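Side-chain contacts in glycoside hydrolase YxiA (Bacillus licheniformis, PDB 3LV4), which probably hydrolyses glycosidic bonds in L-arabinan, as a calcium-binding family 43 glycoside hydrolase resembling endo-1,5-alpha-L-arabinosidases: residues N59-L64 with E72-W77; F68-S73 with F123-M128; N94-R97 with R102-L105; G130-G135 with T141-V146. All blocks are in the same frame, centred on the assembly; numbering follows the deposited sequence.

Interaction 1. Residues N59-L64 with E72-W77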
loop_
_atom_site.group_PDB
_atom_site.type_symbol
_atom_site.label_atom_id
_atom_site.label_comp_id
_atom_site.label_asym_id
_atom_site.label_seq_id
_atom_site.Cartn_x
_atom_site.Cartn_y
_atom_site.Cartn_z
ATOM N N ASN A 59 0.121 27.928 8.501
ATOM C CA ASN A 59 -0.926 28.352 9.429
ATOM C C ASN A 59 -1.952 27.245 9.642
ATOM O O ASN A 59 -3.143 27.516 9.850
ATOM C CB ASN A 59 -1.639 29.586 8.885
ATOM C CG ASN A 59 -2.427 29.287 7.623
ATOM O OD1 ASN A 59 -2.006 28.482 6.786
ATOM N ND2 ASN A 59 -3.571 29.937 7.476
ATOM N N VAL A 60 -1.484 26.001 9.588
ATOM C CA VAL A 60 -2.368 24.834 9.568
ATOM C C VAL A 60 -3.514 24.869 10.583
ATOM O O VAL A 60 -4.638 24.500 10.246
ATOM C CB VAL A 60 -1.562 23.505 9.705
ATOM C CG1 VAL A 60 -0.799 23.468 11.024
ATOM C CG2 VAL A 60 -2.478 22.278 9.553
ATOM N N TYR A 61 -3.254 25.307 11.814
ATOM C CA TYR A 61 -4.315 25.255 12.830
ATOM C C TYR A 61 -5.448 26.242 12.559
ATOM O O TYR A 61 -6.594 26.001 12.949
ATOM C CB TYR A 61 -3.764 25.392 14.259
ATOM C CG TYR A 61 -3.124 24.117 14.756
ATOM C CD1 TYR A 61 -3.851 22.932 14.808
ATOM C CD2 TYR A 61 -1.796 24.092 15.169
ATOM C CE1 TYR A 61 -3.278 21.755 15.264
ATOM C CE2 TYR A 61 -1.211 22.916 15.631
ATOM C CZ TYR A 61 -1.958 21.754 15.666
ATOM O OH TYR A 61 -1.392 20.589 16.118
ATOM N N GLU A 62 -5.127 27.337 11.876
ATOM C CA GLU A 62 -6.137 28.282 11.419
ATOM C C GLU A 62 -6.749 27.812 10.102
ATOM O O GLU A 62 -7.967 27.841 9.925
ATOM C CB GLU A 62 -5.516 29.666 11.220
ATOM C CG GLU A 62 -6.370 30.638 10.398
ATOM C CD GLU A 62 -5.653 31.962 10.099
ATOM O OE1 GLU A 62 -4.577 31.949 9.444
ATOM O OE2 GLU A 62 -6.177 33.022 10.514
ATOM N N GLU A 63 -5.893 27.374 9.182
ATOM C CA GLU A 63 -6.323 27.041 7.832
ATOM C C GLU A 63 -7.362 25.926 7.840
ATOM O O GLU A 63 -8.353 25.990 7.119
ATOM C CB GLU A 63 -5.126 26.634 6.966
ATOM C CG GLU A 63 -5.438 26.532 5.474
ATOM C CD GLU A 63 -5.790 27.886 4.841
ATOM O OE1 GLU A 63 -5.429 28.937 5.413
ATOM O OE2 GLU A 63 -6.431 27.900 3.771
ATOM N N LEU A 64 -7.141 24.920 8.683
ATOM C CA LEU A 64 -8.012 23.756 8.701
ATOM C C LEU A 64 -8.789 23.668 10.008
ATOM O O LEU A 64 -9.164 22.573 10.436
ATOM C CB LEU A 64 -7.192 22.471 8.493
ATOM C CG LEU A 64 -6.276 22.448 7.262
ATOM C CD1 LEU A 64 -5.650 21.052 7.074
ATOM C CD2 LEU A 64 -7.040 22.877 6.013
ATOM N N GLU A 72 -11.925 16.778 16.597
ATOM C CA GLU A 72 -11.470 16.875 17.984
ATOM C C GLU A 72 -10.075 16.260 18.113
ATOM O O GLU A 72 -9.777 15.481 19.023
ATOM C CB GLU A 72 -12.498 16.242 18.935
ATOM C CG GLU A 72 -13.851 16.907 18.783
ATOM C CD GLU A 72 -14.963 16.249 19.571
ATOM O OE1 GLU A 72 -14.724 15.255 20.299
ATOM O OE2 GLU A 72 -16.098 16.747 19.456
ATOM N N SER A 73 -9.220 16.645 17.175
ATOM C CA SER A 73 -7.854 16.150 17.106
ATOM C C SER A 73 -6.923 17.318 16.819
ATOM O O SER A 73 -7.354 18.348 16.302
ATOM C CB SER A 73 -7.736 15.115 15.982
ATOM O OG SER A 73 -6.384 14.755 15.770
ATOM N N ASP A 74 -5.646 17.162 17.140
ATOM C CA ASP A 74 -4.677 18.195 16.811
ATOM C C ASP A 74 -3.709 17.710 15.740
ATOM O O ASP A 74 -2.642 18.297 15.534
ATOM C CB ASP A 74 -3.917 18.664 18.055
ATOM C CG ASP A 74 -3.028 17.585 18.644
ATOM O OD1 ASP A 74 -3.101 16.423 18.187
ATOM O OD2 ASP A 74 -2.248 17.904 19.569
ATOM N N THR A 75 -4.079 16.641 15.047
ATOM C CA THR A 75 -3.238 16.180 13.946
ATOM C C THR A 75 -4.056 15.772 12.729
ATOM O O THR A 75 -5.289 15.774 12.769
ATOM C CB THR A 75 -2.307 15.034 14.381
ATOM O OG1 THR A 75 -1.214 14.931 13.464
ATOM C CG2 THR A 75 -3.051 13.709 14.433
ATOM N N LEU A 76 -3.360 15.435 11.647
ATOM C CA LEU A 76 -3.997 14.999 10.410
ATOM C C LEU A 76 -3.633 13.550 10.111
ATOM O O LEU A 76 -2.528 13.104 10.413
ATOM C CB LEU A 76 -3.570 15.897 9.241
ATOM C CG LEU A 76 -3.962 17.382 9.338
ATOM C CD1 LEU A 76 -3.204 18.240 8.317
ATOM C CD2 LEU A 76 -5.471 17.576 9.181
ATOM N N TRP A 77 -4.567 12.814 9.522
ATOM C CA TRP A 77 -4.288 11.445 9.122
ATOM C C TRP A 77 -3.825 11.386 7.666
ATOM O O TRP A 77 -3.305 12.378 7.141
ATOM C CB TRP A 77 -5.469 10.511 9.429
ATOM C CG TRP A 77 -5.525 10.121 10.898
ATOM C CD1 TRP A 77 -4.787 10.660 11.914
ATOM C CD2 TRP A 77 -6.355 9.115 11.500
ATOM N NE1 TRP A 77 -5.109 10.059 13.109
ATOM C CE2 TRP A 77 -6.067 9.105 12.881
ATOM C CE3 TRP A 77 -7.315 8.225 11.005
ATOM C CZ2 TRP A 77 -6.699 8.238 13.769
ATOM C CZ3 TRP A 77 -7.938 7.360 11.889
ATOM C CH2 TRP A 77 -7.631 7.377 13.257
#
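Helix 60-63, a single turn, lies beside the irregular 72-77 chain, with CA atoms 8.1 Å apart at Y61 and D74 and 9.8 Å apart at L64 and L76. The phenol of Y61 makes the polar link: its OH donates to D74 O at 2.7 Å, arriving in the carbonyl plane on a lone pair, with the acceptor at the edge of the ring. With CG anti to the carbonyl carbon (chi1 -77°), the ring leans across toward the loop, and V60 CG1 rests over the rim of one face. A phenylalanine here would probably leave D74 O without its phenolic donor and the ring untethered. Deeper in, L64 CD1 meets the fork of L76, 3.9 Å from its CD1, the two side chains crossing at about a right angle; V60 CG2 adds a looser touch on L76 CD1. The loop is shaped locally by an ST turn, in which S73 OG accepts from T75 N at 3.1 Å. The following helix, 65-71, contributes F68, which packs against V60, Y61 and L76, while L64 also rests on Y93 of strand 89-96 and W77 is hydrogen-bonded through its backbone to N94 of that strand.

Interaction 2. Residues F68-S73 with F123-M128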
loop_
_atom_site.group_PDB
_atom_site.type_symbol
_atom_site.label_atom_id
_atom_site.label_comp_id
_atom_site.label_asym_id
_atom_site.label_seq_id
_atom_site.Cartn_x
_atom_site.Cartn_y
_atom_site.Cartn_z
ATOM N N PHE A 68 -10.072 20.289 12.428
ATOM C CA PHE A 68 -9.616 19.967 13.775
ATOM C C PHE A 68 -10.765 20.036 14.780
ATOM O O PHE A 68 -10.844 19.216 15.695
ATOM C CB PHE A 68 -8.442 20.845 14.206
ATOM C CG PHE A 68 -7.221 20.675 13.355
ATOM C CD1 PHE A 68 -6.584 19.439 13.271
ATOM C CD2 PHE A 68 -6.703 21.747 12.643
ATOM C CE1 PHE A 68 -5.460 19.276 12.475
ATOM C CE2 PHE A 68 -5.575 21.596 11.851
ATOM C CZ PHE A 68 -4.954 20.359 11.760
ATOM N N GLU A 69 -11.666 20.997 14.603
ATOM C CA GLU A 69 -12.792 21.145 15.523
ATOM C C GLU A 69 -13.775 19.987 15.427
ATOM O O GLU A 69 -14.284 19.518 16.450
ATOM C CB GLU A 69 -13.539 22.456 15.280
ATOM C CG GLU A 69 -12.736 23.704 15.618
ATOM C CD GLU A 69 -13.468 24.982 15.225
ATOM O OE1 GLU A 69 -14.636 24.888 14.780
ATOM O OE2 GLU A 69 -12.872 26.074 15.359
ATOM N N TRP A 70 -14.058 19.542 14.204
ATOM C CA TRP A 70 -14.972 18.425 14.003
ATOM C C TRP A 70 -14.374 17.128 14.521
ATOM O O TRP A 70 -15.036 16.357 15.230
ATOM C CB TRP A 70 -15.339 18.246 12.523
ATOM C CG TRP A 70 -16.215 17.042 12.328
ATOM C CD1 TRP A 70 -15.817 15.777 11.973
ATOM C CD2 TRP A 70 -17.636 16.973 12.521
ATOM N NE1 TRP A 70 -16.904 14.940 11.917
ATOM C CE2 TRP A 70 -18.031 15.644 12.250
ATOM C CE3 TRP A 70 -18.613 17.907 12.881
ATOM C CZ2 TRP A 70 -19.364 15.228 12.329
ATOM C CZ3 TRP A 70 -19.944 17.488 12.960
ATOM C CH2 TRP A 70 -20.301 16.163 12.685
ATOM N N ALA A 71 -13.119 16.885 14.157
ATOM C CA ALA A 71 -12.452 15.631 14.509
ATOM C C ALA A 71 -11.988 15.606 15.967
ATOM O O ALA A 71 -11.688 14.546 16.505
ATOM C CB ALA A 71 -11.273 15.373 13.575
ATOM N N GLU A 72 -11.925 16.778 16.597
ATOM C CA GLU A 72 -11.470 16.875 17.984
ATOM C C GLU A 72 -10.075 16.260 18.113
ATOM O O GLU A 72 -9.777 15.481 19.023
ATOM C CB GLU A 72 -12.498 16.242 18.935
ATOM C CG GLU A 72 -13.851 16.907 18.783
ATOM C CD GLU A 72 -14.963 16.249 19.571
ATOM O OE1 GLU A 72 -14.724 15.255 20.299
ATOM O OE2 GLU A 72 -16.098 16.747 19.456
ATOM N N SER A 73 -9.220 16.645 17.175
ATOM C CA SER A 73 -7.854 16.150 17.106
ATOM C C SER A 73 -6.923 17.318 16.819
ATOM O O SER A 73 -7.354 18.348 16.302
ATOM C CB SER A 73 -7.736 15.115 15.982
ATOM O OG SER A 73 -6.384 14.755 15.770
ATOM N N PHE A 123 -15.750 18.298 2.604
ATOM C CA PHE A 123 -16.815 17.780 1.737
ATOM C C PHE A 123 -17.369 16.417 2.165
ATOM O O PHE A 123 -18.346 15.944 1.594
ATOM C CB PHE A 123 -16.404 17.775 0.247
ATOM C CG PHE A 123 -15.241 16.866 -0.076
ATOM C CD1 PHE A 123 -15.454 15.522 -0.384
ATOM C CD2 PHE A 123 -13.947 17.354 -0.086
ATOM C CE1 PHE A 123 -14.397 14.685 -0.692
ATOM C CE2 PHE A 123 -12.868 16.519 -0.395
ATOM C CZ PHE A 123 -13.089 15.188 -0.698
ATOM N N LEU A 124 -16.758 15.801 3.176
ATOM C CA LEU A 124 -17.278 14.557 3.736
ATOM C C LEU A 124 -17.056 14.566 5.246
ATOM O O LEU A 124 -16.025 15.040 5.717
ATOM C CB LEU A 124 -16.575 13.348 3.102
ATOM C CG LEU A 124 -17.350 12.225 2.406
ATOM C CD1 LEU A 124 -18.482 12.715 1.539
ATOM C CD2 LEU A 124 -16.391 11.335 1.606
ATOM N N LYS A 125 -18.032 14.058 6.001
ATOM C CA LYS A 125 -17.874 13.892 7.445
ATOM C C LYS A 125 -18.375 12.524 7.868
ATOM O O LYS A 125 -19.268 11.966 7.230
ATOM C CB LYS A 125 -18.665 14.958 8.214
ATOM C CG LYS A 125 -18.059 16.354 8.207
ATOM C CD LYS A 125 -18.994 17.332 8.938
ATOM C CE LYS A 125 -18.338 18.678 9.182
ATOM N NZ LYS A 125 -19.324 19.674 9.700
ATOM N N SER A 126 -17.791 11.989 8.939
ATOM C CA SER A 126 -18.288 10.762 9.551
ATOM C C SER A 126 -18.340 10.949 11.060
ATOM O O SER A 126 -17.751 11.899 11.601
ATOM C CB SER A 126 -17.414 9.559 9.177
ATOM O OG SER A 126 -16.045 9.786 9.447
ATOM N N GLY A 127 -19.067 10.067 11.737
ATOM C CA GLY A 127 -19.111 10.093 13.184
ATOM C C GLY A 127 -20.046 11.133 13.771
ATOM O O GLY A 127 -20.021 11.365 14.987
HETATM N N MSE A 128 -20.854 11.771 12.926
HETATM C CA MSE A 128 -21.916 12.645 13.419
HETATM C C MSE A 128 -22.954 11.810 14.141
HETATM O O MSE A 128 -23.181 10.645 13.791
HETATM C CB MSE A 128 -22.605 13.405 12.270
HETATM C CG MSE A 128 -23.293 12.498 11.227
HETATM SE SE MSE A 128 -22.091 11.952 9.779
HETATM C CE MSE A 128 -22.096 13.651 8.777
#
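W70 lays its indole across the aliphatic chain of K125, the two side chains crossing obliquely. K125 CD sits over the centre of the six-membered ring, 3.8 Å from the centroid and only 8° off the normal, a well-formed CH-pi contact. The lysine is extended beyond CG, which carries the ammonium past the middle: NZ lies 4.3 Å from the same centroid but 33° off the normal, an off-centre cation-pi contact nearest to CE3. The edge of the indole is occupied as well. W70 NE1 donates to S126 O at 3.2 Å in a somewhat bent bond; the acceptor lies close to the ring plane, while the donor is tilted from the carbonyl plane. Further round the rim, CH2 abuts CB of M128, modelled as selenomethionine, at 3.6 Å. W70 can reach all three because its CG stands anti to the backbone N (chi1 177°), sending the ring off helix 65-71 and over strand 118-126, the outermost strand of a four-stranded propeller blade. The face of the indole turned from K125 meets R102, in a further cation-pi contact.

The electron-rich ring thus has a cationic side chain against each of its faces, while its one N-H is directed to a main-chain oxygen. Those faces would probably favour the two nearby positive charges electrostatically, and the edge bond would probably resist rotation of the ring in its slot.

Interaction 3. Residues N94-R97 with R102-L105; sequences NACR and RSAL. With ACT (acetate ion), chain G.
A95 and A104 form the hydrogen-bonded pair near the turn end of a beta hairpin, strands 89-96 and 103-110, the two central strands of a four-stranded propeller blade. Three backbone bonds join the segments: A95 N to A104 O and A104 N to A95 O, both 3.2 Å, and R97 N to R102 O at 3.0 Å.

The uncharged side chains sort by face. The alanines turn to helix 65-71, where T67 touches both; N94, C96, S103 and L105 take the other face, with L105 CD1 3.8 Å from N94 CB. S103 OG lies close to C96 CB and makes an unusually short, somewhat doubtful contact with N145 ND2.

The charged groups sit at the turn end. R102 CB packs over the centre of the R97 guanidinium, 3.8 Å above its plane, and the two guanidinium planes are almost parallel (5°). R97 has salt bridges to E72 and D99 and bonds S100 OG through NH2, whereas R102 gives NE to W70 O and NH1 to G127 O. A leucine in place of R102 would probably leave W70 O and G127 O without these donors and the W70 indole without a cation on one face. The bend at chi2 (77°) swings the R102 guanidinium toward an acetate, probably from crystallisation, which it grips edge-on with two bonds: NH1 to OXT and NH2 to O, each 2.9 Å.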
loop_
_atom_site.group_PDB
_atom_site.type_symbol
_atom_site.label_atom_id
_atom_site.label_comp_id
_atom_site.label_asym_id
_atom_site.label_seq_id
_atom_site.Cartn_x
_atom_site.Cartn_y
_atom_site.Cartn_z
ATOM N N ASN A 94 -7.453 15.013 5.946
ATOM C CA ASN A 94 -8.458 14.483 6.855
ATOM C C ASN A 94 -7.931 14.392 8.279
ATOM O O ASN A 94 -6.720 14.283 8.508
ATOM C CB ASN A 94 -8.946 13.111 6.363
ATOM C CG ASN A 94 -7.803 12.137 6.119
ATOM O OD1 ASN A 94 -7.239 12.066 5.021
ATOM N ND2 ASN A 94 -7.458 11.385 7.138
ATOM N N ALA A 95 -8.843 14.465 9.240
ATOM C CA ALA A 95 -8.492 14.272 10.638
ATOM C C ALA A 95 -9.531 13.353 11.261
ATOM O O ALA A 95 -10.675 13.302 10.805
ATOM C CB ALA A 95 -8.439 15.597 11.375
ATOM N N CYS A 96 -9.122 12.626 12.291
ATOM C CA CYS A 96 -10.001 11.684 12.972
ATOM C C CYS A 96 -9.731 11.715 14.473
ATOM O O CYS A 96 -8.581 11.774 14.900
ATOM C CB CYS A 96 -9.773 10.270 12.425
ATOM S SG CYS A 96 -10.704 8.981 13.290
ATOM N N ARG A 97 -10.793 11.687 15.276
ATOM C CA ARG A 97 -10.638 11.726 16.729
ATOM C C ARG A 97 -9.746 10.606 17.252
ATOM O O ARG A 97 -9.035 10.784 18.241
ATOM C CB ARG A 97 -11.995 11.692 17.436
ATOM C CG ARG A 97 -11.898 12.060 18.911
ATOM C CD ARG A 97 -13.260 12.395 19.494
ATOM N NE ARG A 97 -14.210 11.305 19.306
ATOM C CZ ARG A 97 -15.531 11.447 19.347
ATOM N NH1 ARG A 97 -16.066 12.644 19.568
ATOM N NH2 ARG A 97 -16.319 10.396 19.161
ATOM N N ARG A 102 -14.976 9.709 14.064
ATOM C CA ARG A 102 -15.351 11.109 14.073
ATOM C C ARG A 102 -14.336 11.849 13.229
ATOM O O ARG A 102 -13.273 12.218 13.723
ATOM C CB ARG A 102 -15.326 11.625 15.513
ATOM C CG ARG A 102 -15.630 13.102 15.679
ATOM C CD ARG A 102 -17.107 13.361 15.551
ATOM N NE ARG A 102 -17.446 14.757 15.807
ATOM C CZ ARG A 102 -18.692 15.186 15.982
ATOM N NH1 ARG A 102 -19.699 14.322 15.941
ATOM N NH2 ARG A 102 -18.925 16.470 16.207
ATOM N N SER A 103 -14.658 12.057 11.953
ATOM C CA SER A 103 -13.666 12.553 11.004
ATOM C C SER A 103 -14.248 13.523 9.998
ATOM O O SER A 103 -15.455 13.524 9.729
ATOM C CB SER A 103 -13.017 11.386 10.247
ATOM O OG SER A 103 -12.565 10.386 11.139
ATOM N N ALA A 104 -13.372 14.354 9.452
ATOM C CA ALA A 104 -13.718 15.224 8.340
ATOM C C ALA A 104 -12.679 15.062 7.241
ATOM O O ALA A 104 -11.487 14.897 7.523
ATOM C CB ALA A 104 -13.805 16.690 8.796
ATOM N N LEU A 105 -13.144 15.096 5.995
ATOM C CA LEU A 105 -12.277 14.982 4.834
ATOM C C LEU A 105 -12.486 16.224 3.971
ATOM O O LEU A 105 -13.621 16.563 3.616
ATOM C CB LEU A 105 -12.634 13.711 4.042
ATOM C CG LEU A 105 -11.939 13.444 2.701
ATOM C CD1 LEU A 105 -10.498 13.042 2.904
ATOM C CD2 LEU A 105 -12.690 12.345 1.951
HETATM C C ACT G . -22.712 16.094 15.665
HETATM O O ACT G . -21.828 16.868 16.104
HETATM O OXT ACT G . -22.583 14.892 15.973
HETATM C CH3 ACT G . -23.842 16.581 14.803
#

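Interaction 4. Residues G130-G135 with T141-V146; sequences GISNDG and TKHPNV
The imidazole of H143 has S132 on one face and K142 on the other. S132 OG stands 3.5 Å above the ring plane, displaced toward the rim near CE1; opposite it, K142 CG lies 4.1 Å away over the ring centre. At the edge comes the carboxylate of D134, turned 80° from the imidazole. H143 NE2 donates to D134 OD2 at 2.9 Å, but the bond is bent, with 136° at the hydrogen, and the donor approaches from above the carboxylate plane, 47° out of it. On the far side of the ring, ND1 is hydrogen-bonded to the backbone N of D139, consistent with NE2 carrying the proton.

The carboxylate is placed by a type I beta turn from S132 to G135, closed by G135 N to S132 O at 3.0 Å. Within it lies an ST turn, where S132 OG accepts from D134 N at 3.2 Å. Both segments belong to the long loop linking strand 118-126 to strand 150-153, from one propeller blade to the next. T136, between them, receives a bond from S132 OG through its carbonyl and engages D134 OD1 through its hydroxyl.

D134 OD2 has a second donor, a water at 2.8 Å that in turn accepts from K142 NZ at 3.1 Å. This water joins D134 OD2 and K142 NZ, which are 5.1 Å apart, and K142 NZ is also hydrogen-bonded to T136 OG1.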
loop_
_atom_site.group_PDB
_atom_site.type_symbol
_atom_site.label_atom_id
_atom_site.label_comp_id
_atom_site.label_asym_id
_atom_site.label_seq_id
_atom_site.Cartn_x
_atom_site.Cartn_y
_atom_site.Cartn_z
ATOM N N GLY A 130 -26.340 11.731 13.990
ATOM C CA GLY A 130 -27.462 12.185 13.188
ATOM C C GLY A 130 -27.296 11.846 11.716
ATOM O O GLY A 130 -26.609 10.893 11.350
ATOM N N ILE A 131 -27.918 12.656 10.870
ATOM C CA ILE A 131 -27.979 12.397 9.431
ATOM C C ILE A 131 -26.597 12.427 8.786
ATOM O O ILE A 131 -25.844 13.389 8.944
ATOM C CB ILE A 131 -28.894 13.423 8.757
ATOM C CG1 ILE A 131 -30.311 13.300 9.334
ATOM C CG2 ILE A 131 -28.876 13.263 7.236
ATOM C CD1 ILE A 131 -31.201 14.462 8.993
ATOM N N SER A 132 -26.273 11.358 8.064
ATOM C CA SER A 132 -24.970 11.212 7.429
ATOM C C SER A 132 -24.987 11.796 6.030
ATOM O O SER A 132 -26.018 12.297 5.561
ATOM C CB SER A 132 -24.589 9.733 7.343
ATOM O OG SER A 132 -25.236 9.116 6.249
ATOM N N ASN A 133 -23.854 11.709 5.344
ATOM C CA ASN A 133 -23.775 12.233 3.984
ATOM C C ASN A 133 -24.596 11.458 2.948
ATOM O O ASN A 133 -24.742 11.916 1.818
ATOM C CB ASN A 133 -22.315 12.362 3.545
ATOM C CG ASN A 133 -21.575 13.424 4.335
ATOM O OD1 ASN A 133 -22.161 14.426 4.744
ATOM N ND2 ASN A 133 -20.304 13.208 4.568
ATOM N N ASP A 134 -25.138 10.296 3.315
ATOM C CA ASP A 134 -26.036 9.603 2.383
ATOM C C ASP A 134 -27.510 9.776 2.752
ATOM O O ASP A 134 -28.399 9.217 2.098
ATOM C CB ASP A 134 -25.639 8.134 2.158
ATOM C CG ASP A 134 -26.129 7.196 3.252
ATOM O OD1 ASP A 134 -26.832 7.629 4.185
ATOM O OD2 ASP A 134 -25.801 5.990 3.162
ATOM N N GLY A 135 -27.756 10.579 3.787
ATOM C CA GLY A 135 -29.111 10.915 4.201
ATOM C C GLY A 135 -29.645 10.028 5.308
ATOM O O GLY A 135 -30.542 10.437 6.052
ATOM N N THR A 141 -21.100 0.743 11.060
ATOM C CA THR A 141 -21.065 -0.611 10.503
ATOM C C THR A 141 -21.266 -0.590 8.991
ATOM O O THR A 141 -20.885 -1.538 8.307
ATOM C CB THR A 141 -22.113 -1.575 11.119
ATOM O OG1 THR A 141 -23.440 -1.141 10.778
ATOM C CG2 THR A 141 -21.952 -1.664 12.633
ATOM N N LYS A 142 -21.858 0.487 8.466
ATOM C CA LYS A 142 -22.188 0.538 7.035
ATOM C C LYS A 142 -21.649 1.776 6.314
ATOM O O LYS A 142 -21.546 1.787 5.081
ATOM C CB LYS A 142 -23.703 0.429 6.820
ATOM C CG LYS A 142 -24.511 1.550 7.451
ATOM C CD LYS A 142 -25.956 1.516 6.971
ATOM C CE LYS A 142 -26.724 2.750 7.431
ATOM N NZ LYS A 142 -28.000 2.985 6.668
ATOM N N HIS A 143 -21.319 2.811 7.087
ATOM C CA HIS A 143 -20.738 4.031 6.543
ATOM C C HIS A 143 -19.246 4.086 6.817
ATOM O O HIS A 143 -18.776 3.576 7.826
ATOM C CB HIS A 143 -21.413 5.278 7.135
ATOM C CG HIS A 143 -22.865 5.394 6.792
ATOM N ND1 HIS A 143 -23.836 5.677 7.730
ATOM C CD2 HIS A 143 -23.515 5.243 5.613
ATOM C CE1 HIS A 143 -25.017 5.704 7.144
ATOM N NE2 HIS A 143 -24.848 5.445 5.855
ATOM N N PRO A 144 -18.494 4.719 5.912
ATOM C CA PRO A 144 -17.037 4.773 6.059
ATOM C C PRO A 144 -16.610 5.731 7.160
ATOM O O PRO A 144 -17.412 6.548 7.620
ATOM C CB PRO A 144 -16.579 5.319 4.698
ATOM C CG PRO A 144 -17.725 6.188 4.262
ATOM C CD PRO A 144 -18.959 5.426 4.704
ATOM N N ASN A 145 -15.363 5.584 7.602
ATOM C CA ASN A 145 -14.631 6.630 8.299
ATOM C C ASN A 145 -13.983 7.426 7.172
ATOM O O ASN A 145 -13.291 6.845 6.343
ATOM C CB ASN A 145 -13.550 6.001 9.190
ATOM C CG ASN A 145 -12.850 7.017 10.082
ATOM O OD1 ASN A 145 -11.833 6.714 10.729
ATOM N ND2 ASN A 145 -13.391 8.222 10.133
ATOM N N VAL A 146 -14.225 8.735 7.113
ATOM C CA VAL A 146 -13.824 9.525 5.944
ATOM C C VAL A 146 -12.350 9.945 5.972
ATOM O O VAL A 146 -12.015 11.133 6.065
ATOM C CB VAL A 146 -14.770 10.734 5.700
ATOM C CG1 VAL A 146 -16.188 10.231 5.470
ATOM C CG2 VAL A 146 -14.741 11.722 6.881
HETATM O O HOH W 1 -27.491 3.819 3.731
#

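In the fold
Interactions 1, 2 and 3 gather round one propeller blade and the helices beside it. Interaction 3 is the buried strand pairing; interaction 2, only 4 Å away centre to centre, fixes helix 65-71 to the outer strand of the same sheet at the surface, relying on cations and an indole where interaction 3 uses mainly backbone bonds. R102 of interaction 3 makes a cation-pi contact with W70 of interaction 2, and a salt bridge from E72 to R97 joins 72-77 to 94-97. Interaction 1 joins a buried leucine-valine cluster to a phenol bond at its rim. Interaction 4 holds two loop segments by polar bonds, with H143 and S132 buried and D134 exposed; N145 and V146 connect it to S126 OG.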